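Local coordinates for cobalamin biosynthesis protein CobN (Mycobacterium tuberculosis, PDB 7C6O) that is the large, catalytic subunit of cobaltochelatase, which inserts cobalt into the corrin ring during cobalamin biosynthesis, probably together with partner subunits, at residues R931-D935 with D971-H977; L955-R960 with R989-I995; G906-V910 with D920-M924; R879-V885 with I934-I940. All blocks are in the same frame, centred on the assembly; numbering follows the deposited sequence.

Interaction 1 (R931-D935 with D971-H977); sequences RPRID and DNYVRAH
Two backbone bonds tie Arg933 to the start of helix 973-985: Arg933 N donates to Asp971 O (2.9 Å) and Tyr973 N to Arg933 O (2.9 Å), a single beta bridge centred on Arg933 and Asn972. The bridge leads into a helix N-cap, with Asn972 OD1 accepting from Arg975 N, while a water donates to both Arg931 O and Asp971 O. The contact fastens the run-in to strand 935-940 to the first turn of helix 973-985. Pro932 CB lies 3.9 Å from the centroid of the Tyr973 ring, 21° off its normal, a CH-pi contact over one face, and Ile934 CD1 approaches Tyr973 CE2 obliquely. The Arg933 chain, extended from CG to NE, passes the Asn972 amide; its guanidinium and Asn972 ND2 both reach Glu967, and Arg933 also binds Met924 O. A chi1 of -152° swings the Asp935 carboxylate toward His977, whose ND1 donates to the anti lone pair of Asp935 OD2 over 2.6 Å, within the imidazole plane.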
loop_
_atom_site.group_PDB
_atom_site.type_symbol
_atom_site.label_atom_id
_atom_site.label_comp_id
_atom_site.label_asym_id
_atom_site.label_seq_id
_atom_site.Cartn_x
_atom_site.Cartn_y
_atom_site.Cartn_z
ATOM N N ARG A 931 -16.304 -18.886 -24.813
ATOM C CA ARG A 931 -17.272 -18.847 -23.728
ATOM C C ARG A 931 -17.847 -17.440 -23.664
ATOM O O ARG A 931 -17.281 -16.514 -24.256
ATOM C CB ARG A 931 -16.617 -19.226 -22.392
ATOM C CG ARG A 931 -15.458 -18.331 -22.021
ATOM C CD ARG A 931 -15.442 -18.058 -20.537
ATOM N NE ARG A 931 -14.232 -17.353 -20.130
ATOM C CZ ARG A 931 -14.150 -16.038 -19.954
ATOM N NH1 ARG A 931 -15.214 -15.268 -20.144
ATOM N NH2 ARG A 931 -13.001 -15.495 -19.580
ATOM N N PRO A 932 -18.970 -17.248 -22.972
ATOM C CA PRO A 932 -19.533 -15.897 -22.873
ATOM C C PRO A 932 -18.631 -14.975 -22.073
ATOM O O PRO A 932 -17.885 -15.404 -21.189
ATOM C CB PRO A 932 -20.870 -16.115 -22.152
ATOM C CG PRO A 932 -21.172 -17.560 -22.308
ATOM C CD PRO A 932 -19.851 -18.253 -22.351
ATOM N N ARG A 933 -18.701 -13.688 -22.404
ATOM C CA ARG A 933 -18.153 -12.673 -21.518
ATOM C C ARG A 933 -18.939 -12.681 -20.215
ATOM O O ARG A 933 -20.167 -12.544 -20.221
ATOM C CB ARG A 933 -18.217 -11.293 -22.175
ATOM C CG ARG A 933 -17.532 -11.211 -23.528
ATOM C CD ARG A 933 -17.399 -9.772 -24.001
ATOM N NE ARG A 933 -17.025 -9.703 -25.410
ATOM C CZ ARG A 933 -15.782 -9.821 -25.865
ATOM N NH1 ARG A 933 -14.778 -10.012 -25.018
ATOM N NH2 ARG A 933 -15.542 -9.751 -27.167
ATOM N N ILE A 934 -18.238 -12.871 -19.104
ATOM C CA ILE A 934 -18.868 -12.945 -17.792
ATOM C C ILE A 934 -18.900 -11.547 -17.192
ATOM O O ILE A 934 -17.891 -10.834 -17.205
ATOM C CB ILE A 934 -18.115 -13.925 -16.875
ATOM C CG1 ILE A 934 -17.916 -15.279 -17.571
ATOM C CG2 ILE A 934 -18.854 -14.097 -15.556
ATOM C CD1 ILE A 934 -19.203 -16.028 -17.874
ATOM N N ASP A 935 -20.058 -11.151 -16.670
ATOM C CA ASP A 935 -20.171 -9.863 -16.001
ATOM C C ASP A 935 -19.372 -9.880 -14.701
ATOM O O ASP A 935 -19.227 -10.918 -14.048
ATOM C CB ASP A 935 -21.639 -9.534 -15.721
ATOM C CG ASP A 935 -21.912 -8.037 -15.684
ATOM O OD1 ASP A 935 -20.956 -7.240 -15.771
ATOM O OD2 ASP A 935 -23.096 -7.657 -15.576
ATOM N N ASP A 971 -23.568 -14.647 -25.628
ATOM C CA ASP A 971 -22.129 -14.468 -25.761
ATOM C C ASP A 971 -21.573 -13.369 -24.865
ATOM O O ASP A 971 -20.351 -13.282 -24.711
ATOM C CB ASP A 971 -21.760 -14.141 -27.216
ATOM C CG ASP A 971 -22.108 -15.263 -28.176
ATOM O OD1 ASP A 971 -22.061 -16.441 -27.765
ATOM O OD2 ASP A 971 -22.421 -14.958 -29.348
ATOM N N ASN A 972 -22.430 -12.533 -24.275
ATOM C CA ASN A 972 -21.963 -11.316 -23.608
ATOM C C ASN A 972 -22.955 -10.983 -22.492
ATOM O O ASN A 972 -23.953 -10.295 -22.719
ATOM C CB ASN A 972 -21.832 -10.175 -24.608
ATOM C CG ASN A 972 -21.147 -8.953 -24.026
ATOM O OD1 ASN A 972 -21.158 -8.730 -22.815
ATOM N ND2 ASN A 972 -20.555 -8.144 -24.895
ATOM N N TYR A 973 -22.657 -11.465 -21.283
ATOM C CA TYR A 973 -23.535 -11.193 -20.150
ATOM C C TYR A 973 -23.437 -9.738 -19.708
ATOM O O TYR A 973 -24.392 -9.203 -19.131
ATOM C CB TYR A 973 -23.205 -12.123 -18.980
ATOM C CG TYR A 973 -23.363 -13.602 -19.283
ATOM C CD1 TYR A 973 -24.101 -14.039 -20.377
ATOM C CD2 TYR A 973 -22.779 -14.561 -18.465
ATOM C CE1 TYR A 973 -24.244 -15.388 -20.654
ATOM C CE2 TYR A 973 -22.918 -15.912 -18.731
ATOM C CZ TYR A 973 -23.651 -16.320 -19.827
ATOM O OH TYR A 973 -23.790 -17.662 -20.093
ATOM N N VAL A 974 -22.298 -9.089 -19.964
ATOM C CA VAL A 974 -22.143 -7.677 -19.621
ATOM C C VAL A 974 -23.148 -6.835 -20.396
ATOM O O VAL A 974 -23.922 -6.064 -19.815
ATOM C CB VAL A 974 -20.702 -7.210 -19.889
ATOM C CG1 VAL A 974 -20.546 -5.734 -19.541
ATOM C CG2 VAL A 974 -19.712 -8.058 -19.111
ATOM N N ARG A 975 -23.148 -6.974 -21.724
ATOM C CA ARG A 975 -24.085 -6.215 -22.545
ATOM C C ARG A 975 -25.527 -6.566 -22.208
ATOM O O ARG A 975 -26.391 -5.685 -22.164
ATOM C CB ARG A 975 -23.808 -6.463 -24.028
ATOM C CG ARG A 975 -24.815 -5.798 -24.946
ATOM C CD ARG A 975 -24.474 -6.024 -26.403
ATOM N NE ARG A 975 -25.389 -5.310 -27.289
ATOM C CZ ARG A 975 -25.276 -4.021 -27.593
ATOM N NH1 ARG A 975 -26.155 -3.452 -28.409
ATOM N NH2 ARG A 975 -24.287 -3.300 -27.083
ATOM N N ALA A 976 -25.802 -7.849 -21.957
ATOM C CA ALA A 976 -27.167 -8.270 -21.656
ATOM C C ALA A 976 -27.696 -7.577 -20.406
ATOM O O ALA A 976 -28.833 -7.092 -20.384
ATOM C CB ALA A 976 -27.222 -9.789 -21.496
ATOM N N HIS A 977 -26.878 -7.521 -19.353
ATOM C CA HIS A 977 -27.304 -6.857 -18.125
ATOM C C HIS A 977 -27.406 -5.351 -18.319
ATOM O O HIS A 977 -28.345 -4.719 -17.820
ATOM C CB HIS A 977 -26.337 -7.186 -16.989
ATOM C CG HIS A 977 -26.272 -8.643 -16.656
ATOM N ND1 HIS A 977 -25.188 -9.213 -16.023
ATOM C CD2 HIS A 977 -27.155 -9.647 -16.866
ATOM C CE1 HIS A 977 -25.406 -10.506 -15.860
ATOM N NE2 HIS A 977 -26.592 -10.795 -16.363
HETATM O O HOH W 1 -18.296 -14.734 -26.018
#

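Interaction 2 (L955-R960 with R989-I995); sequences LDDAVR and RRATTRI
Asp956 and Arg989 meet end-on, and the paired bond between them is a compact example of a bidentate salt bridge. Arg989 NH2 donates to Asp956 OD1 over 2.9 Å. Arg989 NH1 donates to Asp956 OD2 over 3.0 Å, nearly straight at 177°. Both oxygens use their syn lone pairs, and the carboxylate and guanidinium planes are nearly coplanar, 23° apart. Asp956 OD2 is shared: Arg960 NH2 reaches it from above the carboxylate plane at 3.1 Å. Arg960 CD rests over one face of the Arg989 guanidinium, and the two guanidinium planes stand 82° apart, groups whose positive charges the shared carboxylate probably balances. Asp956, Arg960 and Arg989 form the heart of a salt-bridge network between helix 949-963 and the end of helix 988-991, where Thr992 is the first residue to leave helical geometry. Bends at chi2 and chi3 fold the Arg989 chain back toward Thr992, to whose O and OG1 its NH2 also makes weak bonds. A water donates to Asp956 OD1 and Thr992 O, linking the two segments a second time. Beside the charges, Val959 CG1 packs on Arg994 CG at 3.6 Å, and Ile995 CD1 sits against Leu955 CB and Asp956 N. Farther out, Arg1036 offers its N to Asp956 OD2, its O to Arg989 NH1 and its NE to a salt bridge with Asp957.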
loop_
_atom_site.group_PDB
_atom_site.type_symbol
_atom_site.label_atom_id
_atom_site.label_comp_id
_atom_site.label_asym_id
_atom_site.label_seq_id
_atom_site.Cartn_x
_atom_site.Cartn_y
_atom_site.Cartn_z
ATOM N N LEU A 955 -10.223 -0.648 -15.611
ATOM C CA LEU A 955 -11.301 -1.622 -15.471
ATOM C C LEU A 955 -12.631 -1.044 -15.937
ATOM O O LEU A 955 -13.436 -1.746 -16.560
ATOM C CB LEU A 955 -11.398 -2.103 -14.023
ATOM C CG LEU A 955 -10.209 -2.918 -13.507
ATOM C CD1 LEU A 955 -10.438 -3.331 -12.064
ATOM C CD2 LEU A 955 -9.967 -4.142 -14.383
ATOM N N ASP A 956 -12.879 0.234 -15.649
ATOM C CA ASP A 956 -14.097 0.869 -16.138
ATOM C C ASP A 956 -14.112 0.925 -17.662
ATOM O O ASP A 956 -15.149 0.674 -18.288
ATOM C CB ASP A 956 -14.236 2.269 -15.542
ATOM C CG ASP A 956 -15.554 2.929 -15.907
ATOM O OD1 ASP A 956 -16.610 2.284 -15.741
ATOM O OD2 ASP A 956 -15.535 4.098 -16.346
ATOM N N ASP A 957 -12.967 1.242 -18.274
ATOM C CA ASP A 957 -12.878 1.240 -19.733
ATOM C C ASP A 957 -13.197 -0.134 -20.310
ATOM O O ASP A 957 -13.838 -0.239 -21.362
ATOM C CB ASP A 957 -11.485 1.683 -20.183
ATOM C CG ASP A 957 -11.252 3.170 -20.004
ATOM O OD1 ASP A 957 -12.226 3.911 -19.744
ATOM O OD2 ASP A 957 -10.084 3.599 -20.124
ATOM N N ALA A 958 -12.756 -1.200 -19.636
ATOM C CA ALA A 958 -12.969 -2.544 -20.165
ATOM C C ALA A 958 -14.441 -2.931 -20.127
ATOM O O ALA A 958 -14.952 -3.537 -21.075
ATOM C CB ALA A 958 -12.129 -3.556 -19.384
ATOM N N VAL A 959 -15.134 -2.597 -19.036
ATOM C CA VAL A 959 -16.562 -2.889 -18.933
ATOM C C VAL A 959 -17.334 -2.172 -20.034
ATOM O O VAL A 959 -18.153 -2.774 -20.738
ATOM C CB VAL A 959 -17.091 -2.503 -17.540
ATOM C CG1 VAL A 959 -18.610 -2.621 -17.506
ATOM C CG2 VAL A 959 -16.455 -3.371 -16.470
ATOM N N ARG A 960 -17.092 -0.867 -20.186
ATOM C CA ARG A 960 -17.783 -0.109 -21.223
ATOM C C ARG A 960 -17.394 -0.587 -22.615
ATOM O O ARG A 960 -18.229 -0.578 -23.528
ATOM C CB ARG A 960 -17.494 1.383 -21.057
ATOM C CG ARG A 960 -18.223 2.011 -19.878
ATOM C CD ARG A 960 -17.917 3.495 -19.740
ATOM N NE ARG A 960 -16.607 3.725 -19.144
ATOM C CZ ARG A 960 -15.532 4.113 -19.821
ATOM N NH1 ARG A 960 -15.607 4.327 -21.127
ATOM N NH2 ARG A 960 -14.383 4.293 -19.186
ATOM N N ARG A 989 -24.546 5.605 -18.495
ATOM C CA ARG A 989 -23.462 5.558 -17.516
ATOM C C ARG A 989 -23.835 4.691 -16.321
ATOM O O ARG A 989 -23.006 3.924 -15.815
ATOM C CB ARG A 989 -23.097 6.975 -17.069
ATOM C CG ARG A 989 -22.162 7.053 -15.857
ATOM C CD ARG A 989 -20.715 6.665 -16.187
ATOM N NE ARG A 989 -20.518 5.217 -16.228
ATOM C CZ ARG A 989 -19.328 4.623 -16.251
ATOM N NH1 ARG A 989 -18.218 5.349 -16.230
ATOM N NH2 ARG A 989 -19.248 3.299 -16.290
ATOM N N ARG A 990 -25.083 4.790 -15.855
ATOM C CA ARG A 990 -25.522 3.928 -14.762
ATOM C C ARG A 990 -25.537 2.466 -15.187
ATOM O O ARG A 990 -25.177 1.579 -14.404
ATOM C CB ARG A 990 -26.907 4.353 -14.274
ATOM C CG ARG A 990 -26.949 5.700 -13.569
ATOM C CD ARG A 990 -28.312 5.913 -12.929
ATOM N NE ARG A 990 -28.672 4.778 -12.083
ATOM C CZ ARG A 990 -29.881 4.574 -11.573
ATOM N NH1 ARG A 990 -30.862 5.431 -11.820
ATOM N NH2 ARG A 990 -30.110 3.509 -10.818
ATOM N N ALA A 991 -25.937 2.196 -16.433
ATOM C CA ALA A 991 -26.063 0.823 -16.907
ATOM C C ALA A 991 -24.721 0.114 -17.032
ATOM O O ALA A 991 -24.691 -1.121 -17.043
ATOM C CB ALA A 991 -26.792 0.797 -18.251
ATOM N N THR A 992 -23.617 0.851 -17.131
ATOM C CA THR A 992 -22.291 0.253 -17.219
ATOM C C THR A 992 -21.491 0.412 -15.931
ATOM O O THR A 992 -20.278 0.171 -15.932
ATOM C CB THR A 992 -21.509 0.850 -18.388
ATOM O OG1 THR A 992 -21.377 2.266 -18.205
ATOM C CG2 THR A 992 -22.225 0.567 -19.705
ATOM N N THR A 993 -22.134 0.818 -14.840
ATOM C CA THR A 993 -21.443 0.988 -13.570
ATOM C C THR A 993 -21.195 -0.379 -12.945
ATOM O O THR A 993 -22.134 -1.157 -12.749
ATOM C CB THR A 993 -22.257 1.879 -12.636
ATOM O OG1 THR A 993 -22.347 3.196 -13.196
ATOM C CG2 THR A 993 -21.600 1.966 -11.270
ATOM N N ARG A 994 -19.927 -0.672 -12.647
ATOM C CA ARG A 994 -19.539 -1.953 -12.057
ATOM C C ARG A 994 -18.566 -1.842 -10.892
ATOM O O ARG A 994 -18.434 -2.814 -10.139
ATOM C CB ARG A 994 -18.917 -2.870 -13.121
ATOM C CG ARG A 994 -19.876 -3.342 -14.200
ATOM C CD ARG A 994 -20.972 -4.222 -13.625
ATOM N NE ARG A 994 -21.806 -4.806 -14.674
ATOM C CZ ARG A 994 -22.843 -4.191 -15.235
ATOM N NH1 ARG A 994 -23.177 -2.964 -14.851
ATOM N NH2 ARG A 994 -23.545 -4.799 -16.182
ATOM N N ILE A 995 -17.876 -0.719 -10.711
ATOM C CA ILE A 995 -16.815 -0.593 -9.719
ATOM C C ILE A 995 -17.345 0.204 -8.533
ATOM O O ILE A 995 -17.781 1.351 -8.688
ATOM C CB ILE A 995 -15.570 0.076 -10.317
ATOM C CG1 ILE A 995 -15.168 -0.615 -11.621
ATOM C CG2 ILE A 995 -14.418 0.047 -9.317
ATOM C CD1 ILE A 995 -14.073 0.100 -12.372
HETATM O O HOH W 2 -17.753 -0.021 -14.844
#

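Interaction 3 (G906-V910 with D920-M924); sequences GVRPV and DLAPM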
loop_
_atom_site.group_PDB
_atom_site.type_symbol
_atom_site.label_atom_id
_atom_site.label_comp_id
_atom_site.label_asym_id
_atom_site.label_seq_id
_atom_site.Cartn_x
_atom_site.Cartn_y
_atom_site.Cartn_z
ATOM N N GLY A 906 -13.192 -10.814 -21.006
ATOM C CA GLY A 906 -12.699 -11.127 -22.332
ATOM C C GLY A 906 -11.873 -10.019 -22.945
ATOM O O GLY A 906 -11.952 -9.789 -24.158
ATOM N N VAL A 907 -11.081 -9.319 -22.135
ATOM C CA VAL A 907 -10.275 -8.189 -22.579
ATOM C C VAL A 907 -8.828 -8.454 -22.197
ATOM O O VAL A 907 -8.538 -8.819 -21.052
ATOM C CB VAL A 907 -10.766 -6.866 -21.965
ATOM C CG1 VAL A 907 -9.864 -5.713 -22.381
ATOM C CG2 VAL A 907 -12.193 -6.599 -22.376
ATOM N N ARG A 908 -7.927 -8.265 -23.152
ATOM C CA ARG A 908 -6.499 -8.454 -22.961
ATOM C C ARG A 908 -5.809 -7.113 -22.746
ATOM O O ARG A 908 -6.167 -6.121 -23.394
ATOM C CB ARG A 908 -5.887 -9.149 -24.178
ATOM C CG ARG A 908 -4.523 -9.768 -23.936
ATOM C CD ARG A 908 -3.902 -10.246 -25.237
ATOM N NE ARG A 908 -4.876 -10.923 -26.086
ATOM C CZ ARG A 908 -5.148 -12.222 -26.027
ATOM N NH1 ARG A 908 -4.517 -12.996 -25.155
ATOM N NH2 ARG A 908 -6.053 -12.748 -26.842
ATOM N N PRO A 909 -4.838 -7.040 -21.841
ATOM C CA PRO A 909 -4.036 -5.821 -21.719
ATOM C C PRO A 909 -3.082 -5.681 -22.895
ATOM O O PRO A 909 -2.733 -6.652 -23.570
ATOM C CB PRO A 909 -3.265 -6.018 -20.406
ATOM C CG PRO A 909 -3.893 -7.210 -19.737
ATOM C CD PRO A 909 -4.462 -8.046 -20.833
ATOM N N VAL A 910 -2.662 -4.440 -23.132
ATOM C CA VAL A 910 -1.679 -4.108 -24.158
ATOM C C VAL A 910 -0.523 -3.396 -23.472
ATOM O O VAL A 910 -0.719 -2.347 -22.847
ATOM C CB VAL A 910 -2.282 -3.236 -25.273
ATOM C CG1 VAL A 910 -1.215 -2.863 -26.291
ATOM C CG2 VAL A 910 -3.432 -3.964 -25.949
ATOM N N ASP A 920 -3.003 0.134 -23.271
ATOM C CA ASP A 920 -4.269 0.007 -23.981
ATOM C C ASP A 920 -4.937 -1.303 -23.579
ATOM O O ASP A 920 -4.416 -2.071 -22.765
ATOM C CB ASP A 920 -4.057 0.078 -25.497
ATOM C CG ASP A 920 -5.204 0.764 -26.214
ATOM O OD1 ASP A 920 -6.323 0.794 -25.661
ATOM O OD2 ASP A 920 -4.986 1.275 -27.332
ATOM N N LEU A 921 -6.110 -1.545 -24.163
ATOM C CA LEU A 921 -6.861 -2.778 -23.989
ATOM C C LEU A 921 -7.271 -3.301 -25.358
ATOM O O LEU A 921 -7.455 -2.528 -26.302
ATOM C CB LEU A 921 -8.114 -2.569 -23.127
ATOM C CG LEU A 921 -7.926 -2.046 -21.704
ATOM C CD1 LEU A 921 -9.265 -1.606 -21.131
ATOM C CD2 LEU A 921 -7.291 -3.111 -20.825
ATOM N N ALA A 922 -7.419 -4.617 -25.454
ATOM C CA ALA A 922 -7.801 -5.249 -26.708
ATOM C C ALA A 922 -8.819 -6.351 -26.444
ATOM O O ALA A 922 -8.476 -7.386 -25.860
ATOM C CB ALA A 922 -6.575 -5.813 -27.428
ATOM N N PRO A 923 -10.074 -6.168 -26.850
ATOM C CA PRO A 923 -11.077 -7.212 -26.613
ATOM C C PRO A 923 -10.794 -8.453 -27.443
ATOM O O PRO A 923 -10.463 -8.370 -28.628
ATOM C CB PRO A 923 -12.390 -6.544 -27.037
ATOM C CG PRO A 923 -11.973 -5.504 -28.024
ATOM C CD PRO A 923 -10.643 -4.997 -27.537
ATOM N N MET A 924 -10.915 -9.611 -26.802
ATOM C CA MET A 924 -10.843 -10.876 -27.516
ATOM C C MET A 924 -12.202 -11.189 -28.127
ATOM O O MET A 924 -13.245 -10.897 -27.535
ATOM C CB MET A 924 -10.421 -12.007 -26.579
ATOM C CG MET A 924 -9.314 -11.645 -25.613
ATOM S SD MET A 924 -8.983 -12.988 -24.457
ATOM C CE MET A 924 -8.381 -12.073 -23.045
#
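Arg908 holds CG trans to its own amide nitrogen (chi1 -162°) and bends at chi3 (-43°), while Met924 runs extended beyond CG, and the two chains cross at about a right angle with the Met924 sulfur over one face of the guanidinium. Arg908 NH2 stands 3.8 Å from Met924 SD and forms a salt bridge with Glu928. The setting is a beta hairpin, strands 907-911 and 918-923, that shows how antiparallel pairing divides side chains between two faces. Arg908 and Ala922 form a hydrogen-bonded pair: Arg908 N donates to Ala922 O (2.9 Å) and Ala922 N to Arg908 O (2.8 Å). Val910 and Asp920 form the next, with one bond weak. Val907 and Leu921 share the face turned to helix 949-963, where Val907 CG1 meets Leu921 CB at 3.7 Å. Gly906, with positive phi, is the C-prime residue of the Schellman motif ending helix 896-905, and its O accepts a bond from Met924 N at 2.8 Å.

Interaction 4 (R879-V885 with I934-I940); sequences RSVGLSV and IDVTVRI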
loop_
_atom_site.group_PDB
_atom_site.type_symbol
_atom_site.label_atom_id
_atom_site.label_comp_id
_atom_site.label_asym_id
_atom_site.label_seq_id
_atom_site.Cartn_x
_atom_site.Cartn_y
_atom_site.Cartn_z
ATOM N N ARG A 879 -23.624 -15.939 -14.290
ATOM C CA ARG A 879 -23.990 -14.720 -15.005
ATOM C C ARG A 879 -23.096 -13.553 -14.612
ATOM O O ARG A 879 -22.800 -12.689 -15.448
ATOM C CB ARG A 879 -25.457 -14.376 -14.744
ATOM C CG ARG A 879 -25.773 -14.113 -13.281
ATOM C CD ARG A 879 -27.265 -13.984 -13.021
ATOM N NE ARG A 879 -27.552 -13.975 -11.589
ATOM C CZ ARG A 879 -27.650 -15.072 -10.843
ATOM N NH1 ARG A 879 -27.483 -16.266 -11.393
ATOM N NH2 ARG A 879 -27.912 -14.977 -9.545
ATOM N N SER A 880 -22.650 -13.517 -13.359
ATOM C CA SER A 880 -21.842 -12.417 -12.858
ATOM C C SER A 880 -20.976 -12.905 -11.708
ATOM O O SER A 880 -21.413 -13.718 -10.888
ATOM C CB SER A 880 -22.715 -11.244 -12.397
ATOM O OG SER A 880 -21.916 -10.202 -11.867
ATOM N N VAL A 881 -19.748 -12.400 -11.658
ATOM C CA VAL A 881 -18.814 -12.664 -10.571
ATOM C C VAL A 881 -18.604 -11.366 -9.807
ATOM O O VAL A 881 -18.350 -10.318 -10.411
ATOM C CB VAL A 881 -17.473 -13.207 -11.098
ATOM C CG1 VAL A 881 -16.458 -13.312 -9.969
ATOM C CG2 VAL A 881 -17.673 -14.556 -11.783
ATOM N N GLY A 882 -18.728 -11.431 -8.483
ATOM C CA GLY A 882 -18.354 -10.325 -7.621
ATOM C C GLY A 882 -16.983 -10.595 -7.032
ATOM O O GLY A 882 -16.735 -11.671 -6.482
ATOM N N LEU A 883 -16.089 -9.616 -7.167
ATOM C CA LEU A 883 -14.706 -9.778 -6.735
ATOM C C LEU A 883 -14.282 -8.587 -5.890
ATOM O O LEU A 883 -14.486 -7.435 -6.284
ATOM C CB LEU A 883 -13.767 -9.927 -7.935
ATOM C CG LEU A 883 -12.287 -10.159 -7.613
ATOM C CD1 LEU A 883 -12.082 -11.543 -7.002
ATOM C CD2 LEU A 883 -11.420 -9.981 -8.857
ATOM N N SER A 884 -13.686 -8.869 -4.733
ATOM C CA SER A 884 -13.104 -7.835 -3.890
ATOM C C SER A 884 -11.621 -7.705 -4.211
ATOM O O SER A 884 -10.902 -8.708 -4.271
ATOM C CB SER A 884 -13.310 -8.161 -2.411
ATOM O OG SER A 884 -14.685 -8.132 -2.073
ATOM N N VAL A 885 -11.165 -6.470 -4.418
ATOM C CA VAL A 885 -9.831 -6.199 -4.946
ATOM C C VAL A 885 -9.142 -5.193 -4.036
ATOM O O VAL A 885 -9.665 -4.093 -3.818
ATOM C CB VAL A 885 -9.890 -5.673 -6.390
ATOM C CG1 VAL A 885 -8.512 -5.258 -6.862
ATOM C CG2 VAL A 885 -10.482 -6.730 -7.318
ATOM N N ILE A 934 -18.238 -12.871 -19.104
ATOM C CA ILE A 934 -18.868 -12.945 -17.792
ATOM C C ILE A 934 -18.900 -11.547 -17.192
ATOM O O ILE A 934 -17.891 -10.834 -17.205
ATOM C CB ILE A 934 -18.115 -13.925 -16.875
ATOM C CG1 ILE A 934 -17.916 -15.279 -17.571
ATOM C CG2 ILE A 934 -18.854 -14.097 -15.556
ATOM C CD1 ILE A 934 -19.203 -16.028 -17.874
ATOM N N ASP A 935 -20.058 -11.151 -16.670
ATOM C CA ASP A 935 -20.171 -9.863 -16.001
ATOM C C ASP A 935 -19.372 -9.880 -14.701
ATOM O O ASP A 935 -19.227 -10.918 -14.048
ATOM C CB ASP A 935 -21.639 -9.534 -15.721
ATOM C CG ASP A 935 -21.912 -8.037 -15.684
ATOM O OD1 ASP A 935 -20.956 -7.240 -15.771
ATOM O OD2 ASP A 935 -23.096 -7.657 -15.576
ATOM N N VAL A 936 -18.828 -8.724 -14.336
ATOM C CA VAL A 936 -18.025 -8.599 -13.123
ATOM C C VAL A 936 -18.449 -7.346 -12.372
ATOM O O VAL A 936 -18.509 -6.257 -12.954
ATOM C CB VAL A 936 -16.513 -8.549 -13.423
ATOM C CG1 VAL A 936 -15.725 -8.440 -12.121
ATOM C CG2 VAL A 936 -16.070 -9.769 -14.210
ATOM N N THR A 937 -18.746 -7.500 -11.086
ATOM C CA THR A 937 -18.895 -6.384 -10.162
ATOM C C THR A 937 -17.681 -6.367 -9.247
ATOM O O THR A 937 -17.338 -7.392 -8.648
ATOM C CB THR A 937 -20.184 -6.498 -9.341
ATOM O OG1 THR A 937 -21.316 -6.336 -10.204
ATOM C CG2 THR A 937 -20.226 -5.429 -8.261
ATOM N N VAL A 938 -17.025 -5.215 -9.154
ATOM C CA VAL A 938 -15.756 -5.080 -8.447
ATOM C C VAL A 938 -15.967 -4.190 -7.235
ATOM O O VAL A 938 -16.427 -3.050 -7.365
ATOM C CB VAL A 938 -14.659 -4.502 -9.353
ATOM C CG1 VAL A 938 -13.366 -4.319 -8.567
ATOM C CG2 VAL A 938 -14.434 -5.398 -10.559
ATOM N N ARG A 939 -15.618 -4.704 -6.058
ATOM C CA ARG A 939 -15.487 -3.885 -4.859
ATOM C C ARG A 939 -14.004 -3.602 -4.647
ATOM O O ARG A 939 -13.234 -4.507 -4.309
ATOM C CB ARG A 939 -16.097 -4.577 -3.640
ATOM C CG ARG A 939 -15.791 -3.877 -2.319
ATOM C CD ARG A 939 -16.205 -2.401 -2.326
ATOM N NE ARG A 939 -15.853 -1.748 -1.066
ATOM C CZ ARG A 939 -16.581 -1.828 0.044
ATOM N NH1 ARG A 939 -17.713 -2.519 0.049
ATOM N NH2 ARG A 939 -16.181 -1.210 1.150
ATOM N N ILE A 940 -13.602 -2.353 -4.866
ATOM C CA ILE A 940 -12.238 -1.924 -4.588
ATOM C C ILE A 940 -12.193 -1.378 -3.170
ATOM O O ILE A 940 -13.201 -0.915 -2.626
ATOM C CB ILE A 940 -11.745 -0.870 -5.605
ATOM C CG1 ILE A 940 -12.627 0.380 -5.560
ATOM C CG2 ILE A 940 -11.693 -1.457 -7.018
ATOM C CD1 ILE A 940 -12.154 1.501 -6.473
HETATM O O HOH W 3 -23.163 -8.070 -11.026
#
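Ser880-Val885 and Asp935-Ile940 run side by side as parallel strands, and the pairing is regular from Val881 to Val885 and weaker where it begins, at the exposed Arg879. Along the regular part the backbone bonds alternate in the parallel pattern, among them Val881 N to Asp935 O and Leu883 N to Thr937 O, both 2.9 Å; the same carbonyls also take CA-H...O contacts, as Thr937 O does from Gly882 CA. At Arg879 the ladder frays: Asp935 N reaches Arg879 O in a weak bond of 3.4 Å. Apolar touches are modest, Val881 CG2 on Ile934 CG2 and Val885 CG2 on Val938 CG1, each 4.0 Å. On the other face a chi1 of 178° turns Ser880 OG toward a water that it shares with Thr937 OG1, at 2.6 and 2.7 Å. As in many alpha/beta domains, helices cover both faces: helix 896-905 lies against Leu883, Val885 and Val936, helix 1044-1051 against Thr937 and Arg939, while strands 995-997 and 1056-1061 flank the pair.

How the interactions relate
Interactions 1 and 4 share Ile934 and Asp935, where the loop bridged to helix 973-985 becomes a strand of the mixed sheet. Asp935 divides its carboxylate: OD2 serves interaction 1, and OD1 takes a salt bridge from Arg994 NE of interaction 2 (2.8 Å). Arg994 O also accepts a probable hydrogen bond from Val938 N (3.0 Å), carrying the sheet on toward Ile995. Interaction 3 is nested in the chain closed by interaction 4 without touching it, their nearest atoms about 6 Å apart. It instead meets interaction 1 through Arg933 NH2 and Met924 O (2.6 Å, probable hydrogen bond), and interaction 2 where Leu921 CD1 packs on Ala958 N. The sodium site at Asp125 and Ser127 belongs to none of these contacts.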